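Local coordinates for D-isomer specific 2-hydroxyacid dehydrogenase family protein (Aeromonas salmonicida subsp. salmonicida, PDB 3HG7) that probably acts as an NAD-dependent oxidoreductase of the D-isomer specific 2-hydroxyacid dehydrogenase family, at residues Leu111-Tyr121 against His133-Arg141. The protein carries 1 engineered substitution. Residues are numbered along the deposited sequence; the frame is centred on the assembly and turned at random.
Sequences LLSLMRQLPLY and HPYQGLKGR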
# COMPACT_ATOMS: atom_id res chain seq x y z
N LEU A 111 10.31 -6.74 -10.42
CA LEU A 111 11.16 -7.90 -10.26
C LEU A 111 11.70 -8.35 -11.61
O LEU A 111 12.90 -8.60 -11.76
CB LEU A 111 10.39 -9.04 -9.58
CG LEU A 111 11.13 -10.38 -9.48
CD1 LEU A 111 12.36 -10.22 -8.63
CD2 LEU A 111 10.22 -11.56 -8.98
N LEU A 112 10.83 -8.43 -12.61
CA LEU A 112 11.29 -8.90 -13.92
C LEU A 112 12.14 -7.81 -14.56
O LEU A 112 13.09 -8.13 -15.25
CB LEU A 112 10.12 -9.30 -14.79
CG LEU A 112 9.41 -10.54 -14.23
CD1 LEU A 112 8.04 -10.73 -14.85
CD2 LEU A 112 10.37 -11.75 -14.54
N SER A 113 11.83 -6.52 -14.30
CA SER A 113 12.70 -5.45 -14.79
C SER A 113 14.15 -5.68 -14.36
O SER A 113 15.08 -5.59 -15.17
CB SER A 113 12.20 -4.06 -14.39
OG SER A 113 13.11 -3.07 -14.88
N LEU A 114 14.32 -5.98 -13.08
CA LEU A 114 15.61 -6.25 -12.48
C LEU A 114 16.27 -7.53 -13.00
O LEU A 114 17.44 -7.55 -13.39
CB LEU A 114 15.45 -6.40 -10.97
CG LEU A 114 15.18 -5.08 -10.23
CD1 LEU A 114 14.81 -5.45 -8.81
CD2 LEU A 114 16.39 -4.13 -10.32
N MET A 115 15.51 -8.61 -12.94
CA MET A 115 16.02 -9.93 -13.39
C MET A 115 16.49 -9.95 -14.85
O MET A 115 17.47 -10.62 -15.17
CB MET A 115 14.93 -11.00 -13.13
CG MET A 115 14.71 -11.43 -11.65
SD MET A 115 16.19 -11.99 -10.76
CE MET A 115 16.51 -13.61 -11.53
N ARG A 116 15.80 -9.22 -15.73
CA ARG A 116 16.08 -9.25 -17.15
C ARG A 116 16.89 -8.04 -17.58
O ARG A 116 17.13 -7.81 -18.78
CB ARG A 116 14.78 -9.30 -17.96
CG ARG A 116 14.06 -10.65 -17.91
CD ARG A 116 15.02 -11.86 -18.12
NE ARG A 116 14.23 -13.07 -18.09
CZ ARG A 116 13.76 -13.67 -19.19
NH1 ARG A 116 14.03 -13.19 -20.39
NH2 ARG A 116 13.02 -14.78 -19.06
N GLN A 117 17.25 -7.24 -16.59
CA GLN A 117 18.10 -6.07 -16.80
C GLN A 117 17.57 -5.10 -17.83
O GLN A 117 18.32 -4.61 -18.67
CB GLN A 117 19.52 -6.54 -17.14
CG GLN A 117 20.03 -7.49 -16.09
CD GLN A 117 21.46 -7.80 -16.30
OE1 GLN A 117 21.83 -8.60 -17.17
NE2 GLN A 117 22.30 -7.16 -15.50
N LEU A 118 16.28 -4.76 -17.76
CA LEU A 118 15.71 -3.87 -18.78
C LEU A 118 16.40 -2.52 -18.85
O LEU A 118 16.64 -2.01 -19.95
CB LEU A 118 14.19 -3.67 -18.66
CG LEU A 118 13.24 -4.88 -18.54
CD1 LEU A 118 11.76 -4.56 -18.94
CD2 LEU A 118 13.70 -6.14 -19.18
N PRO A 119 16.72 -1.92 -17.68
CA PRO A 119 17.36 -0.60 -17.76
C PRO A 119 18.72 -0.65 -18.47
O PRO A 119 19.08 0.28 -19.19
CB PRO A 119 17.47 -0.17 -16.28
CG PRO A 119 16.42 -0.97 -15.57
CD PRO A 119 16.50 -2.33 -16.29
N LEU A 120 19.45 -1.74 -18.29
CA LEU A 120 20.73 -1.90 -18.98
C LEU A 120 20.50 -1.92 -20.48
O LEU A 120 21.18 -1.25 -21.25
CB LEU A 120 21.44 -3.19 -18.51
CG LEU A 120 22.69 -3.65 -19.25
CD1 LEU A 120 23.46 -4.64 -18.40
CD2 LEU A 120 22.36 -4.37 -20.54
N TYR A 121 19.48 -2.67 -20.91
CA TYR A 121 19.21 -2.79 -22.34
C TYR A 121 18.74 -1.49 -22.95
O TYR A 121 19.10 -1.19 -24.07
CB TYR A 121 18.24 -3.97 -22.64
CG TYR A 121 18.98 -5.26 -22.42
CD1 TYR A 121 20.04 -5.63 -23.26
CD2 TYR A 121 18.67 -6.08 -21.34
CE1 TYR A 121 20.75 -6.80 -23.03
CE2 TYR A 121 19.38 -7.23 -21.09
CZ TYR A 121 20.41 -7.60 -21.93
OH TYR A 121 21.06 -8.78 -21.65
N HIS A 133 23.69 -10.23 -22.05
CA HIS A 133 24.33 -10.56 -20.77
C HIS A 133 23.62 -11.73 -20.09
O HIS A 133 22.45 -11.97 -20.37
CB HIS A 133 24.27 -9.34 -19.85
CG HIS A 133 24.92 -8.14 -20.46
ND1 HIS A 133 26.26 -7.86 -20.30
CD2 HIS A 133 24.45 -7.24 -21.36
CE1 HIS A 133 26.58 -6.81 -21.05
NE2 HIS A 133 25.48 -6.40 -21.68
N PRO A 134 24.30 -12.42 -19.17
CA PRO A 134 23.65 -13.53 -18.46
C PRO A 134 22.43 -13.08 -17.64
O PRO A 134 22.39 -12.00 -17.07
CB PRO A 134 24.72 -14.04 -17.49
CG PRO A 134 25.97 -13.34 -17.83
CD PRO A 134 25.76 -12.37 -18.90
N TYR A 135 21.47 -13.97 -17.55
CA TYR A 135 20.35 -13.77 -16.65
C TYR A 135 19.85 -15.14 -16.22
O TYR A 135 20.28 -16.18 -16.75
CB TYR A 135 19.27 -12.95 -17.33
CG TYR A 135 18.57 -13.61 -18.50
CD1 TYR A 135 17.41 -14.42 -18.28
CD2 TYR A 135 18.99 -13.40 -19.79
CE1 TYR A 135 16.75 -15.00 -19.37
CE2 TYR A 135 18.33 -13.99 -20.87
CZ TYR A 135 17.20 -14.75 -20.64
OH TYR A 135 16.57 -15.30 -21.72
N GLN A 136 18.95 -15.14 -15.24
CA GLN A 136 18.29 -16.37 -14.80
C GLN A 136 16.77 -16.24 -14.87
O GLN A 136 16.23 -15.15 -14.85
CB GLN A 136 18.69 -16.74 -13.35
CG GLN A 136 20.18 -17.05 -13.16
CD GLN A 136 20.45 -18.16 -12.14
OE1 GLN A 136 19.55 -18.60 -11.42
NE2 GLN A 136 21.70 -18.63 -12.10
N GLY A 137 16.09 -17.39 -14.92
CA GLY A 137 14.62 -17.35 -14.82
C GLY A 137 14.18 -17.32 -13.39
O GLY A 137 14.99 -17.53 -12.48
N LEU A 138 12.88 -17.08 -13.17
CA LEU A 138 12.29 -17.17 -11.85
C LEU A 138 12.04 -18.60 -11.36
O LEU A 138 11.86 -18.82 -10.16
CB LEU A 138 10.98 -16.40 -11.82
CG LEU A 138 11.16 -14.87 -11.94
CD1 LEU A 138 9.82 -14.21 -11.75
CD2 LEU A 138 12.15 -14.40 -10.87
N LYS A 139 12.06 -19.58 -12.28
CA LYS A 139 11.74 -20.96 -11.90
C LYS A 139 12.57 -21.42 -10.71
O LYS A 139 13.80 -21.38 -10.73
CB LYS A 139 11.98 -21.94 -13.07
CG LYS A 139 11.73 -21.33 -14.43
CD LYS A 139 12.70 -21.84 -15.49
CE LYS A 139 12.00 -22.62 -16.58
NZ LYS A 139 11.91 -21.78 -17.81
N GLY A 140 11.89 -21.85 -9.66
CA GLY A 140 12.56 -22.47 -8.53
C GLY A 140 13.18 -21.52 -7.51
O GLY A 140 13.74 -21.97 -6.52
N ARG A 141 13.09 -20.23 -7.75
CA ARG A 141 13.58 -19.24 -6.80
C ARG A 141 12.56 -19.09 -5.67
O ARG A 141 11.39 -19.43 -5.85
CB ARG A 141 13.74 -17.90 -7.51
CG ARG A 141 14.38 -18.01 -8.85
CD ARG A 141 15.84 -17.81 -8.73
NE ARG A 141 16.19 -16.51 -8.16
CZ ARG A 141 17.39 -15.95 -8.29
NH1 ARG A 141 17.66 -14.80 -7.71
NH2 ARG A 141 18.32 -16.57 -9.01
O HOH W 1 18.85 -12.46 -13.84
O HOH W 2 13.85 -13.81 -15.22
O HOH W 3 20.52 -10.04 -19.60
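The hydroxyl of Y121 meets the backbone of H133: H133 N donates to Y121 OH over 3.0 Å, at an N-H...O angle of 149°. Y121 OH in turn donates to a water, which donates to Q117 OE1 and H133 O, tying both segments together. The H133 ring turns a face to L120 CD1, a CH-pi contact 4.2 Å from the centroid, and Y121 OH lies at its edge. H133 NE2 is hydrogen-bonded to Q124. Further along, Y135 CE1 sits over the centre of one face of the R116 guanidinium, 3.3 Å from R116 CZ, the two planes 21° apart. R116 CD lies over the tyrosine ring in a CH-pi contact. A bend at chi2 (-46°) brings the guanidinium against Y135 CE1. A second water links R116 NE to Q136 O, and a third joins M115 O to Q136 N. The apolar end is built on L138. Its CD1 meets L112 CD2 at 3.8 Å, and L111 reaches it tip to tip. M115 CG touches L138 CD2, while M115 CE sits over the face of the R141 guanidinium. Q117 closes helix 100-115 with a Schellman motif and stands at the N-cap position of helix 118-126. The 133-141 loop runs back along this helix junction and leads into strand 142-146 of the Rossmann-type sheet, where L111 also packs on strand 225-228.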